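Exosome complex component Rrp42 (Methanothermobacter thermautotrophicus, PDB 2WNR) probably serves as a non-catalytic subunit of the RNA-degrading exosome, helping to shape the active site of its partner subunit Rrp41. Local coordinates at residues Glu256-Pro259 and Gln260-Tyr264; Arg113-Glu117 and Ser118-Asp122; Arg52-Leu55 and Gly56-Gln59; Ala157-Ala160 and Ala161-Thr165; Lys14-Thr17 and Asp18-Asn22. One frame throughout, in Å; residues are numbered along the deposited sequence.

How the contacts relate
The five contacts are local and follow one another along the chain without nesting or crossing; only contact 4 touches others, namely contacts 2 and 3. Contact 5, the last turns of helix 11-21, comes first and lies apart, its centre about 37 Å from the centres of contacts 2 and 4. Contact 3 closes the tight turn between strands 49-55 and 58-69, and contact 2 ends helix 102-117 and turns the chain into a loop. On helix 150-164, in contact 4, Ala157 meets Val53 of the hairpin, while Thr158, Val159 and Leu162 meet Ile115, Met120 and Ile121 of contact 2. Contact 1 follows on helix 244-268, about 7 Å from contact 4 at the nearest atoms.

Contact 1. Residues Glu256-Pro259 and Gln260-Tyr264; sequences EKVP and QLIEY
Glu256-Pro259 passes into Gln260-Tyr264 as one helix, with Leu261 N bonded to Lys257 O at 3.1 Å and Ile262 N to Val258 O at 2.8 Å. Lys257 O also takes a weak bond from Gln260 N, and the next link, from Glu263 N to Pro259 O, is weak at 3.4 Å. Pro259 has no N-H to give to the turn before it, and the helix is kinked there. On the inner side, CG1 of Val258 stands anti to its own backbone N (chi1 170°), which carries it forward beside the carbonyl carbon and lets it meet Ile262 CD1 at 3.8 Å, the two side chains slanting past each other. This is the long helix 244-268, which packs on the sheet of the second RNase PH domain: Val258 and Leu261 rest on Leu194 of strand 193-201, while Leu261 also reaches Phe34 and Ile37 of the first domain. At the flank of the helix, the Lys257 chain bends at chi2 (-76°), so that its end passes close to the carboxamide of the extended Gln260; its NZ has a weak hydrogen bond to His32 O. Farther along, Glu263 turns its carboxylate to a salt bridge with Lys267, and Tyr264 OH is hydrogen-bonded to Ile37 O.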
loop_
_atom_site.group_PDB
_atom_site.type_symbol
_atom_site.label_atom_id
_atom_site.label_comp_id
_atom_site.label_asym_id
_atom_site.label_seq_id
_atom_site.Cartn_x
_atom_site.Cartn_y
_atom_site.Cartn_z
ATOM N N GLU A 256 9.283 29.786 -31.321
ATOM C CA GLU A 256 8.906 31.193 -31.496
ATOM C C GLU A 256 7.851 31.673 -30.494
ATOM O O GLU A 256 7.664 32.870 -30.315
ATOM C CB GLU A 256 8.468 31.484 -32.938
ATOM C CG GLU A 256 7.142 30.843 -33.352
ATOM C CD GLU A 256 6.572 31.435 -34.633
ATOM O OE1 GLU A 256 7.212 31.289 -35.701
ATOM O OE2 GLU A 256 5.477 32.039 -34.562
ATOM N N LYS A 257 7.174 30.735 -29.841
ATOM C CA LYS A 257 6.190 31.061 -28.808
ATOM C C LYS A 257 6.787 31.196 -27.402
ATOM O O LYS A 257 6.467 32.138 -26.687
ATOM C CB LYS A 257 5.037 30.044 -28.805
ATOM C CG LYS A 257 4.067 30.184 -29.982
ATOM C CD LYS A 257 3.135 31.371 -29.791
ATOM C CE LYS A 257 2.453 31.758 -31.082
ATOM N NZ LYS A 257 1.439 32.806 -30.818
ATOM N N VAL A 258 7.650 30.264 -27.004
ATOM C CA VAL A 258 8.195 30.252 -25.635
ATOM C C VAL A 258 8.830 31.582 -25.177
ATOM O O VAL A 258 8.594 32.002 -24.043
ATOM C CB VAL A 258 9.138 29.044 -25.387
ATOM C CG1 VAL A 258 9.881 29.185 -24.071
ATOM C CG2 VAL A 258 8.350 27.750 -25.420
ATOM N N PRO A 259 9.636 32.243 -26.037
ATOM C CA PRO A 259 10.152 33.568 -25.661
ATOM C C PRO A 259 9.054 34.597 -25.362
ATOM O O PRO A 259 9.273 35.511 -24.565
ATOM C CB PRO A 259 10.965 34.001 -26.893
ATOM C CG PRO A 259 10.578 33.052 -27.983
ATOM C CD PRO A 259 10.246 31.773 -27.290
ATOM N N GLN A 260 7.895 34.444 -26.001
ATOM C CA GLN A 260 6.733 35.289 -25.737
ATOM C C GLN A 260 6.174 34.997 -24.347
ATOM O O GLN A 260 5.987 35.911 -23.543
ATOM C CB GLN A 260 5.653 35.087 -26.806
ATOM C CG GLN A 260 6.020 35.638 -28.190
ATOM C CD GLN A 260 5.030 35.244 -29.282
ATOM O OE1 GLN A 260 5.380 35.197 -30.460
ATOM N NE2 GLN A 260 3.790 34.961 -28.895
ATOM N N LEU A 261 5.924 33.720 -24.073
ATOM C CA LEU A 261 5.490 33.246 -22.759
ATOM C C LEU A 261 6.445 33.648 -21.623
ATOM O O LEU A 261 6.004 33.946 -20.510
ATOM C CB LEU A 261 5.310 31.720 -22.773
ATOM C CG LEU A 261 4.151 31.070 -23.549
ATOM C CD1 LEU A 261 4.151 29.561 -23.342
ATOM C CD2 LEU A 261 2.792 31.645 -23.156
ATOM N N ILE A 262 7.745 33.660 -21.919
ATOM C CA ILE A 262 8.783 34.005 -20.941
ATOM C C ILE A 262 8.727 35.472 -20.496
ATOM O O ILE A 262 8.930 35.773 -19.316
ATOM C CB ILE A 262 10.191 33.597 -21.457
ATOM C CG1 ILE A 262 10.455 32.126 -21.109
ATOM C CG2 ILE A 262 11.307 34.531 -20.925
ATOM C CD1 ILE A 262 11.707 31.562 -21.737
ATOM N N GLU A 263 8.447 36.382 -21.423
ATOM C CA GLU A 263 8.309 37.776 -21.035
ATOM C C GLU A 263 6.952 38.055 -20.398
ATOM O O GLU A 263 6.806 39.033 -19.677
ATOM C CB GLU A 263 8.632 38.743 -22.186
ATOM C CG GLU A 263 7.523 39.008 -23.200
ATOM C CD GLU A 263 7.742 40.323 -23.942
ATOM O OE1 GLU A 263 8.266 40.309 -25.080
ATOM O OE2 GLU A 263 7.410 41.382 -23.369
ATOM N N TYR A 264 5.972 37.185 -20.644
ATOM C CA TYR A 264 4.663 37.304 -19.997
ATOM C C TYR A 264 4.744 36.863 -18.542
ATOM O O TYR A 264 4.091 37.445 -17.671
ATOM C CB TYR A 264 3.582 36.500 -20.733
ATOM C CG TYR A 264 2.185 36.773 -20.211
ATOM C CD1 TYR A 264 1.435 37.841 -20.703
ATOM C CD2 TYR A 264 1.620 35.974 -19.216
ATOM C CE1 TYR A 264 0.157 38.108 -20.219
ATOM C CE2 TYR A 264 0.342 36.231 -18.725
ATOM C CZ TYR A 264 -0.384 37.301 -19.231
ATOM O OH TYR A 264 -1.647 37.566 -18.747
#

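Contact 2. Residues Arg113-Glu117 and Ser118-Asp122; sequences RCIRE and SRMID
Ser118 folds back over the last turn of the helix, and its short side chain turns toward two carbonyls there, those of Cys114 and Ile115. CB lies 3.2 Å from Cys114 O, and chi1 of 68° places OG between the backbone N and the carbonyl carbon. The hydroxyl thereby faces both carbonyls: OG is 2.9 Å from Cys114 O and 3.1 Å from Ile115 O, and its one proton can go to either. The same residue's N adds a weak bond to Cys114 O at 3.4 Å, so this oxygen is approached by both backbone and side chain of Ser118. Next along, Arg119 N bonds to Arg116 O at 3.0 Å, coming from above the carbonyl plane rather than within it. Met120 then returns to the helix: its CB is 3.7 Å from Ile115 O, its SD loosely faces Ile115 CG1 at 4.3 Å, and its extended chain carries CE onward to Val159 of helix 150-164. On the outer side, Arg113 is hydrogen-bonded to Gln235 of its own chain and forms a salt bridge with an acidic side chain of a neighbouring subunit, while Glu117 has a weak hydrogen bond to that subunit's backbone. The positive phi of Arg119 (54°), with the bonds folded back into the last turn, marks a Schellman motif, which here ends helix 102-117 and directs the chain into the loop before strand 127-129.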
loop_
_atom_site.group_PDB
_atom_site.type_symbol
_atom_site.label_atom_id
_atom_site.label_comp_id
_atom_site.label_asym_id
_atom_site.label_seq_id
_atom_site.Cartn_x
_atom_site.Cartn_y
_atom_site.Cartn_z
ATOM N N ARG A 113 10.902 16.772 -16.019
ATOM C CA ARG A 113 11.900 16.718 -17.086
ATOM C C ARG A 113 12.295 18.122 -17.558
ATOM O O ARG A 113 13.484 18.444 -17.652
ATOM C CB ARG A 113 11.365 15.901 -18.261
ATOM C CG ARG A 113 12.424 15.467 -19.270
ATOM C CD ARG A 113 11.805 14.631 -20.356
ATOM N NE ARG A 113 11.046 13.521 -19.783
ATOM C CZ ARG A 113 9.997 12.936 -20.364
ATOM N NH1 ARG A 113 9.567 13.349 -21.551
ATOM N NH2 ARG A 113 9.377 11.938 -19.747
ATOM N N CYS A 114 11.278 18.938 -17.835
ATOM C CA CYS A 114 11.439 20.317 -18.276
ATOM C C CYS A 114 12.252 21.172 -17.295
ATOM O O CYS A 114 13.218 21.835 -17.693
ATOM C CB CYS A 114 10.065 20.936 -18.486
ATOM S SG CYS A 114 10.086 22.409 -19.473
ATOM N N ILE A 115 11.868 21.153 -16.020
ATOM C CA ILE A 115 12.623 21.857 -14.979
ATOM C C ILE A 115 14.045 21.311 -14.817
ATOM O O ILE A 115 14.997 22.090 -14.715
ATOM C CB ILE A 115 11.861 21.876 -13.623
ATOM C CG1 ILE A 115 10.915 23.072 -13.559
ATOM C CG2 ILE A 115 12.802 21.963 -12.439
ATOM C CD1 ILE A 115 9.585 22.828 -14.198
ATOM N N ARG A 116 14.183 19.987 -14.814
ATOM C CA ARG A 116 15.469 19.340 -14.540
ATOM C C ARG A 116 16.475 19.496 -15.681
ATOM O O ARG A 116 17.612 19.895 -15.453
ATOM C CB ARG A 116 15.262 17.857 -14.198
ATOM C CG ARG A 116 16.521 17.103 -13.725
ATOM C CD ARG A 116 16.184 15.662 -13.307
ATOM N NE ARG A 116 15.095 15.626 -12.328
ATOM C CZ ARG A 116 15.245 15.789 -11.013
ATOM N NH1 ARG A 116 16.460 15.990 -10.481
ATOM N NH2 ARG A 116 14.176 15.740 -10.228
ATOM N N GLU A 117 16.036 19.196 -16.900
ATOM C CA GLU A 117 16.915 19.164 -18.072
ATOM C C GLU A 117 17.342 20.551 -18.570
ATOM O O GLU A 117 18.398 20.701 -19.189
ATOM C CB GLU A 117 16.278 18.356 -19.208
ATOM C CG GLU A 117 16.012 16.888 -18.864
ATOM C CD GLU A 117 17.256 16.145 -18.386
ATOM O OE1 GLU A 117 18.240 16.059 -19.146
ATOM O OE2 GLU A 117 17.245 15.638 -17.245
ATOM N N SER A 118 16.513 21.556 -18.305
ATOM C CA SER A 118 16.863 22.937 -18.591
ATOM C C SER A 118 17.948 23.440 -17.629
ATOM O O SER A 118 18.545 24.497 -17.851
ATOM C CB SER A 118 15.626 23.825 -18.490
ATOM O OG SER A 118 15.173 23.917 -17.152
ATOM N N ARG A 119 18.201 22.667 -16.572
ATOM C CA ARG A 119 19.173 23.020 -15.527
ATOM C C ARG A 119 18.842 24.404 -14.970
ATOM O O ARG A 119 19.721 25.242 -14.736
ATOM C CB ARG A 119 20.632 22.907 -16.031
ATOM C CG ARG A 119 20.942 21.602 -16.794
ATOM C CD ARG A 119 22.344 21.054 -16.520
ATOM N NE ARG A 119 23.378 22.032 -16.804
ATOM C CZ ARG A 119 24.240 22.595 -15.955
ATOM N NH1 ARG A 119 24.303 22.290 -14.658
ATOM N NH2 ARG A 119 25.079 23.490 -16.453
ATOM N N MET A 120 17.547 24.614 -14.771
ATOM C CA MET A 120 16.985 25.859 -14.280
ATOM C C MET A 120 17.491 26.204 -12.897
ATOM O O MET A 120 17.781 27.366 -12.607
ATOM C CB MET A 120 15.470 25.737 -14.245
ATOM C CG MET A 120 14.755 26.840 -13.511
ATOM S SD MET A 120 13.003 26.783 -13.893
ATOM C CE MET A 120 12.464 28.230 -12.984
ATOM N N ILE A 121 17.604 25.189 -12.049
ATOM C CA ILE A 121 18.081 25.364 -10.685
ATOM C C ILE A 121 19.468 24.742 -10.522
ATOM O O ILE A 121 19.683 23.596 -10.898
ATOM C CB ILE A 121 17.058 24.785 -9.679
ATOM C CG1 ILE A 121 15.808 25.647 -9.690
ATOM C CG2 ILE A 121 17.622 24.737 -8.266
ATOM C CD1 ILE A 121 14.572 24.894 -9.334
ATOM N N ASP A 122 20.405 25.514 -9.986
ATOM C CA ASP A 122 21.753 25.010 -9.714
ATOM C C ASP A 122 21.754 24.187 -8.431
ATOM O O ASP A 122 22.036 24.714 -7.347
ATOM C CB ASP A 122 22.756 26.160 -9.605
ATOM C CG ASP A 122 24.207 25.706 -9.807
ATOM O OD1 ASP A 122 24.460 24.486 -9.927
ATOM O OD2 ASP A 122 25.101 26.583 -9.850
#

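Contact 3. Residues Arg52-Leu55 and Gly56-Gln59; sequences RVKL and GNTQ
Backbone bonds come first: Leu55 N points at Thr58 O, 2.9 Å away, with an N-H...O angle of 169°, and the return bond from Thr58 N to Leu55 O is weak. Two CA-H...O contacts continue the pairing, Lys54 CA to Thr58 O and Gln59 CA to Val53 O, both 3.3 Å. Among side chains, Lys54 and Gln59 face each other as a non-hydrogen-bonded pair; their CG atoms meet at 3.8 Å as the two chains cross. With chi1 at -174° and the chain extended beyond CG, Gln59 brings its carboxamide to the edge of the Arg52 guanidinium, the two planes 65° apart. With an alanine in place of Gln59, the Lys54 methylenes would probably lose most of their neighbour, the Gln59 CG and carboxamide, and the Arg52 guanidinium would be freer to turn. Leu55 and Thr58 lie on the other face, toward helix 150-164; Thr58 OG1 is hydrogen-bonded to Gly148 O and Asp147 N. The positive phi of Gly56, a backbone shape that glycine takes readily, completes the type II' turn of a tight two-residue beta hairpin.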
loop_
_atom_site.group_PDB
_atom_site.type_symbol
_atom_site.label_atom_id
_atom_site.label_comp_id
_atom_site.label_asym_id
_atom_site.label_seq_id
_atom_site.Cartn_x
_atom_site.Cartn_y
_atom_site.Cartn_z
ATOM N N ARG A 52 -0.525 30.304 -8.670
ATOM C CA ARG A 52 -1.814 29.866 -9.189
ATOM C C ARG A 52 -1.875 30.282 -10.657
ATOM O O ARG A 52 -1.844 31.479 -10.973
ATOM C CB ARG A 52 -2.963 30.484 -8.380
ATOM C CG ARG A 52 -4.353 30.078 -8.838
ATOM C CD ARG A 52 -5.419 31.075 -8.381
ATOM N NE ARG A 52 -6.325 30.528 -7.369
ATOM C CZ ARG A 52 -6.438 30.974 -6.118
ATOM N NH1 ARG A 52 -5.703 31.995 -5.691
ATOM N NH2 ARG A 52 -7.300 30.399 -5.288
ATOM N N VAL A 53 -1.930 29.294 -11.548
ATOM C CA VAL A 53 -2.019 29.563 -12.985
ATOM C C VAL A 53 -3.376 29.146 -13.554
ATOM O O VAL A 53 -3.883 28.056 -13.273
ATOM C CB VAL A 53 -0.869 28.893 -13.780
ATOM C CG1 VAL A 53 -1.137 28.939 -15.284
ATOM C CG2 VAL A 53 0.432 29.578 -13.481
ATOM N N LYS A 54 -3.964 30.042 -14.336
ATOM C CA LYS A 54 -5.172 29.747 -15.089
ATOM C C LYS A 54 -4.863 29.882 -16.572
ATOM O O LYS A 54 -4.412 30.929 -17.035
ATOM C CB LYS A 54 -6.317 30.676 -14.693
ATOM C CG LYS A 54 -6.967 30.340 -13.366
ATOM C CD LYS A 54 -8.239 31.165 -13.133
ATOM C CE LYS A 54 -9.394 30.640 -13.982
ATOM N NZ LYS A 54 -10.669 31.382 -13.760
ATOM N N LEU A 55 -5.093 28.802 -17.303
ATOM C CA LEU A 55 -4.882 28.769 -18.735
ATOM C C LEU A 55 -6.241 28.394 -19.316
ATOM O O LEU A 55 -6.649 27.240 -19.280
ATOM C CB LEU A 55 -3.771 27.756 -19.081
ATOM C CG LEU A 55 -3.536 27.261 -20.516
ATOM C CD1 LEU A 55 -3.359 28.400 -21.508
ATOM C CD2 LEU A 55 -2.335 26.320 -20.573
ATOM N N GLY A 56 -6.958 29.387 -19.821
ATOM C CA GLY A 56 -8.384 29.224 -20.042
ATOM C C GLY A 56 -8.979 28.968 -18.675
ATOM O O GLY A 56 -8.760 29.746 -17.744
ATOM N N ASN A 57 -9.698 27.862 -18.533
ATOM C CA ASN A 57 -10.271 27.494 -17.243
ATOM C C ASN A 57 -9.449 26.462 -16.492
ATOM O O ASN A 57 -9.714 26.195 -15.319
ATOM C CB ASN A 57 -11.706 27.001 -17.406
ATOM C CG ASN A 57 -12.673 28.122 -17.647
ATOM O OD1 ASN A 57 -12.524 29.206 -17.091
ATOM N ND2 ASN A 57 -13.682 27.870 -18.476
ATOM N N THR A 58 -8.470 25.871 -17.173
ATOM C CA THR A 58 -7.558 24.925 -16.553
ATOM C C THR A 58 -6.782 25.655 -15.468
ATOM O O THR A 58 -6.104 26.644 -15.733
ATOM C CB THR A 58 -6.599 24.274 -17.591
ATOM O OG1 THR A 58 -7.362 23.458 -18.486
ATOM C CG2 THR A 58 -5.577 23.402 -16.925
ATOM N N GLN A 59 -6.910 25.167 -14.242
ATOM C CA GLN A 59 -6.339 25.849 -13.100
ATOM C C GLN A 59 -5.443 24.931 -12.286
ATOM O O GLN A 59 -5.845 23.833 -11.917
ATOM C CB GLN A 59 -7.450 26.426 -12.232
ATOM C CG GLN A 59 -6.958 27.289 -11.092
ATOM C CD GLN A 59 -8.079 28.019 -10.401
ATOM O OE1 GLN A 59 -9.161 28.200 -10.963
ATOM N NE2 GLN A 59 -7.825 28.458 -9.181
#

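Contact 4. Residues Ala157-Ala160 and Ala161-Thr165; sequences ATVA and ALLDT
Val159 and Leu163, one turn apart, lie side by side and point the same way, Val159 CG1 reaching Leu163 CD2 at 4.0 Å. A chi1 of 168° swings Val159 CG1 toward the C-terminal end of the helix, where that leucine stands. Beneath them the backbone is regular, with four successive i to i+4 bonds, from Ala161 N to Ala157 O through Asp164 N to Ala160 O. The tight side is the one lined by alanines. Ala157, Ala160 and Ala161 present nothing longer than a methyl, so the helix can lie close against the sheet, where Ala160 and Ala161 touch Ser51 and Ala161 also touches Val62 and Val64. Thr158 is buried as well, but on another flank, against Ile115; its OG1 bonds to Ala154 O. On the less buried side, Leu163 and Asp164 are partly exposed, although the carboxylate is well tethered: it bonds to the backbone N of Ser50, with weak further bonds to Gly42 N and Thr41 OG1. Just past it, Thr165 OG1 returns a 2.6 Å hydrogen bond to Ala161 O, the donor tilted 31° from the carbonyl plane, which ties the residue just past the helix back to its final turn. Helix 150-164 thus sits between partners: its alanine face on strands 49-55 and 58-69, Leu265 of helix 244-268 over Val159, Ala160 and Leu163, Ile115 of helix 102-117 on Thr158 and Leu162, and Met120 and Ile121 of the loop that follows on Val159 and Leu162.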
loop_
_atom_site.group_PDB
_atom_site.type_symbol
_atom_site.label_atom_id
_atom_site.label_comp_id
_atom_site.label_asym_id
_atom_site.label_seq_id
_atom_site.Cartn_x
_atom_site.Cartn_y
_atom_site.Cartn_z
ATOM N N ALA A 157 3.197 27.119 -14.052
ATOM C CA ALA A 157 2.962 27.314 -12.622
ATOM C C ALA A 157 4.168 26.892 -11.770
ATOM O O ALA A 157 4.498 27.558 -10.785
ATOM C CB ALA A 157 1.707 26.569 -12.182
ATOM N N THR A 158 4.817 25.792 -12.153
ATOM C CA THR A 158 5.988 25.305 -11.449
ATOM C C THR A 158 7.125 26.306 -11.584
ATOM O O THR A 158 7.733 26.684 -10.582
ATOM C CB THR A 158 6.432 23.950 -11.984
ATOM O OG1 THR A 158 5.308 23.062 -12.017
ATOM C CG2 THR A 158 7.521 23.350 -11.090
ATOM N N VAL A 159 7.389 26.747 -12.817
ATOM C CA VAL A 159 8.384 27.782 -13.055
ATOM C C VAL A 159 8.054 29.030 -12.240
ATOM O O VAL A 159 8.928 29.571 -11.547
ATOM C CB VAL A 159 8.565 28.103 -14.567
ATOM C CG1 VAL A 159 9.384 29.368 -14.772
ATOM C CG2 VAL A 159 9.269 26.949 -15.266
ATOM N N ALA A 160 6.797 29.468 -12.300
ATOM C CA ALA A 160 6.373 30.651 -11.556
ATOM C C ALA A 160 6.638 30.474 -10.059
ATOM O O ALA A 160 7.234 31.347 -9.422
ATOM C CB ALA A 160 4.905 30.967 -11.818
ATOM N N ALA A 161 6.224 29.329 -9.515
ATOM C CA ALA A 161 6.391 29.047 -8.093
ATOM C C ALA A 161 7.866 29.042 -7.671
ATOM O O ALA A 161 8.219 29.519 -6.590
ATOM C CB ALA A 161 5.724 27.738 -7.740
ATOM N N LEU A 162 8.719 28.511 -8.540
ATOM C CA LEU A 162 10.148 28.438 -8.273
ATOM C C LEU A 162 10.771 29.821 -8.175
ATOM O O LEU A 162 11.647 30.062 -7.342
ATOM C CB LEU A 162 10.861 27.624 -9.354
ATOM C CG LEU A 162 10.664 26.110 -9.277
ATOM C CD1 LEU A 162 11.151 25.409 -10.532
ATOM C CD2 LEU A 162 11.234 25.492 -8.030
ATOM N N LEU A 163 10.313 30.719 -9.038
ATOM C CA LEU A 163 10.768 32.098 -9.045
ATOM C C LEU A 163 10.298 32.841 -7.792
ATOM O O LEU A 163 10.988 33.735 -7.283
ATOM C CB LEU A 163 10.225 32.773 -10.294
ATOM C CG LEU A 163 11.076 32.918 -11.560
ATOM C CD1 LEU A 163 12.468 32.234 -11.568
ATOM C CD2 LEU A 163 10.287 32.705 -12.839
ATOM N N ASP A 164 9.118 32.449 -7.308
ATOM C CA ASP A 164 8.507 33.029 -6.121
ATOM C C ASP A 164 9.135 32.508 -4.830
ATOM O O ASP A 164 8.950 33.097 -3.768
ATOM C CB ASP A 164 7.007 32.731 -6.115
ATOM C CG ASP A 164 6.288 33.377 -4.941
ATOM O OD1 ASP A 164 6.220 34.629 -4.902
ATOM O OD2 ASP A 164 5.796 32.632 -4.065
ATOM N N THR A 165 9.865 31.402 -4.925
ATOM C CA THR A 165 10.401 30.727 -3.743
ATOM C C THR A 165 11.478 31.543 -3.040
ATOM O O THR A 165 12.381 32.093 -3.677
ATOM C CB THR A 165 10.935 29.318 -4.075
ATOM O OG1 THR A 165 9.945 28.593 -4.810
ATOM C CG2 THR A 165 11.251 28.546 -2.810
#

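Contact 5. Residues Lys14-Thr17 and Asp18-Asn22; sequences KSIT and DLINN
The Asn21 amide and the Asp18 carboxylate are the flat groups here, and each has its neighbours from the preceding turn on one side of its plane. Over one face of the Asn21 amide stand the Thr17 methyl, its CG2 3.6 Å from Asn21 ND2, and the Thr17 carbonyl, its O 3.7 Å from the same nitrogen; at the far end Asn21 OD1 accepts a hydrogen bond from Asn203 N. At the Asp18 carboxylate, Lys14 O lies above the plane near OD2, whereas Lys14 CE comes in obliquely at the oxygen edge, 3.9 Å from Asp18 OD1. The charges themselves stay apart, Lys14 NZ being 4.8 Å from Asp18 OD1, so any attraction is probably mild at this exposed surface. With chi1 at -79°, Thr17 OG1 lies beside the backbone N and bonds back to Arg13 O, while CG2 takes the place opposite that N and faces the amide. A leucine in place of Asn21 would probably leave Asn203 N without its acceptor, releasing the helix end from the turn between strands 193-201 and 204-207. Ile16 and Ile20 lie side by side, CG2 to CD1 at 4.0 Å, on the inward face. Along the backbone, Asp18 N bonds to Lys14 O at 2.9 Å and Asn21 N to Thr17 O at 2.9 Å, while the two bonds between them are weak. With Ile20 on Ile201 and Val206, and Lys14, Ser15 and Asp18 outward, this is an amphipathic N-terminal helix, packed on strands 193-201 and 204-207 and ending at Asn21, with Asn22 the first residue to leave it.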
loop_
_atom_site.group_PDB
_atom_site.type_symbol
_atom_site.label_atom_id
_atom_site.label_comp_id
_atom_site.label_asym_id
_atom_site.label_seq_id
_atom_site.Cartn_x
_atom_site.Cartn_y
_atom_site.Cartn_z
ATOM N N LYS A 14 -15.754 14.389 -36.477
ATOM C CA LYS A 14 -15.747 14.928 -37.836
ATOM C C LYS A 14 -16.002 16.447 -37.846
ATOM O O LYS A 14 -15.297 17.183 -38.546
ATOM C CB LYS A 14 -16.710 14.168 -38.760
ATOM C CG LYS A 14 -16.987 14.884 -40.095
ATOM C CD LYS A 14 -17.244 13.942 -41.268
ATOM C CE LYS A 14 -17.242 14.726 -42.580
ATOM N NZ LYS A 14 -17.628 13.912 -43.770
ATOM N N SER A 15 -16.987 16.902 -37.061
ATOM C CA SER A 15 -17.336 18.334 -36.952
ATOM C C SER A 15 -16.139 19.202 -36.548
ATOM O O SER A 15 -15.816 20.174 -37.240
ATOM C CB SER A 15 -18.477 18.564 -35.952
ATOM O OG SER A 15 -19.308 17.428 -35.820
ATOM N N ILE A 16 -15.486 18.843 -35.438
ATOM C CA ILE A 16 -14.325 19.589 -34.931
ATOM C C ILE A 16 -13.109 19.449 -35.862
ATOM O O ILE A 16 -12.225 20.307 -35.876
ATOM C CB ILE A 16 -13.949 19.181 -33.475
ATOM C CG1 ILE A 16 -15.164 19.278 -32.546
ATOM C CG2 ILE A 16 -12.804 20.050 -32.930
ATOM C CD1 ILE A 16 -14.903 18.836 -31.101
ATOM N N THR A 17 -13.074 18.378 -36.648
ATOM C CA THR A 17 -11.964 18.156 -37.571
ATOM C C THR A 17 -12.074 19.025 -38.825
ATOM O O THR A 17 -11.108 19.694 -39.204
ATOM C CB THR A 17 -11.780 16.652 -37.891
ATOM O OG1 THR A 17 -11.082 16.036 -36.803
ATOM C CG2 THR A 17 -10.980 16.429 -39.173
ATOM N N ASP A 18 -13.253 19.025 -39.449
ATOM C CA ASP A 18 -13.513 19.850 -40.632
ATOM C C ASP A 18 -13.230 21.327 -40.362
ATOM O O ASP A 18 -12.673 22.026 -41.206
ATOM C CB ASP A 18 -14.953 19.657 -41.121
ATOM C CG ASP A 18 -15.136 18.379 -41.938
ATOM O OD1 ASP A 18 -16.001 18.374 -42.846
ATOM O OD2 ASP A 18 -14.420 17.384 -41.675
ATOM N N LEU A 19 -13.608 21.777 -39.170
ATOM C CA LEU A 19 -13.378 23.143 -38.721
ATOM C C LEU A 19 -11.880 23.486 -38.686
ATOM O O LEU A 19 -11.453 24.481 -39.281
ATOM C CB LEU A 19 -14.002 23.316 -37.336
ATOM C CG LEU A 19 -14.345 24.689 -36.758
ATOM C CD1 LEU A 19 -15.707 25.188 -37.225
ATOM C CD2 LEU A 19 -14.326 24.560 -35.254
ATOM N N ILE A 20 -11.096 22.653 -37.997
ATOM C CA ILE A 20 -9.651 22.856 -37.856
ATOM C C ILE A 20 -8.884 22.665 -39.163
ATOM O O ILE A 20 -7.842 23.291 -39.354
ATOM C CB ILE A 20 -9.058 21.971 -36.738
ATOM C CG1 ILE A 20 -9.416 22.552 -35.370
ATOM C CG2 ILE A 20 -7.539 21.869 -36.861
ATOM C CD1 ILE A 20 -9.391 21.554 -34.250
ATOM N N ASN A 21 -9.396 21.812 -40.054
ATOM C CA ASN A 21 -8.808 21.640 -41.391
ATOM C C ASN A 21 -9.046 22.856 -42.276
ATOM O O ASN A 21 -8.286 23.113 -43.208
ATOM C CB ASN A 21 -9.316 20.367 -42.081
ATOM C CG ASN A 21 -8.600 19.105 -41.601
ATOM O OD1 ASN A 21 -7.536 19.167 -40.975
ATOM N ND2 ASN A 21 -9.187 17.950 -41.899
ATOM N N ASN A 22 -10.109 23.598 -41.975
ATOM C CA ASN A 22 -10.373 24.864 -42.651
ATOM C C ASN A 22 -9.964 26.058 -41.777
ATOM O O ASN A 22 -10.489 27.168 -41.918
ATOM C CB ASN A 22 -11.832 24.957 -43.113
ATOM C CG ASN A 22 -11.986 25.770 -44.396
ATOM O OD1 ASN A 22 -11.313 25.513 -45.398
ATOM N ND2 ASN A 22 -12.880 26.753 -44.367
#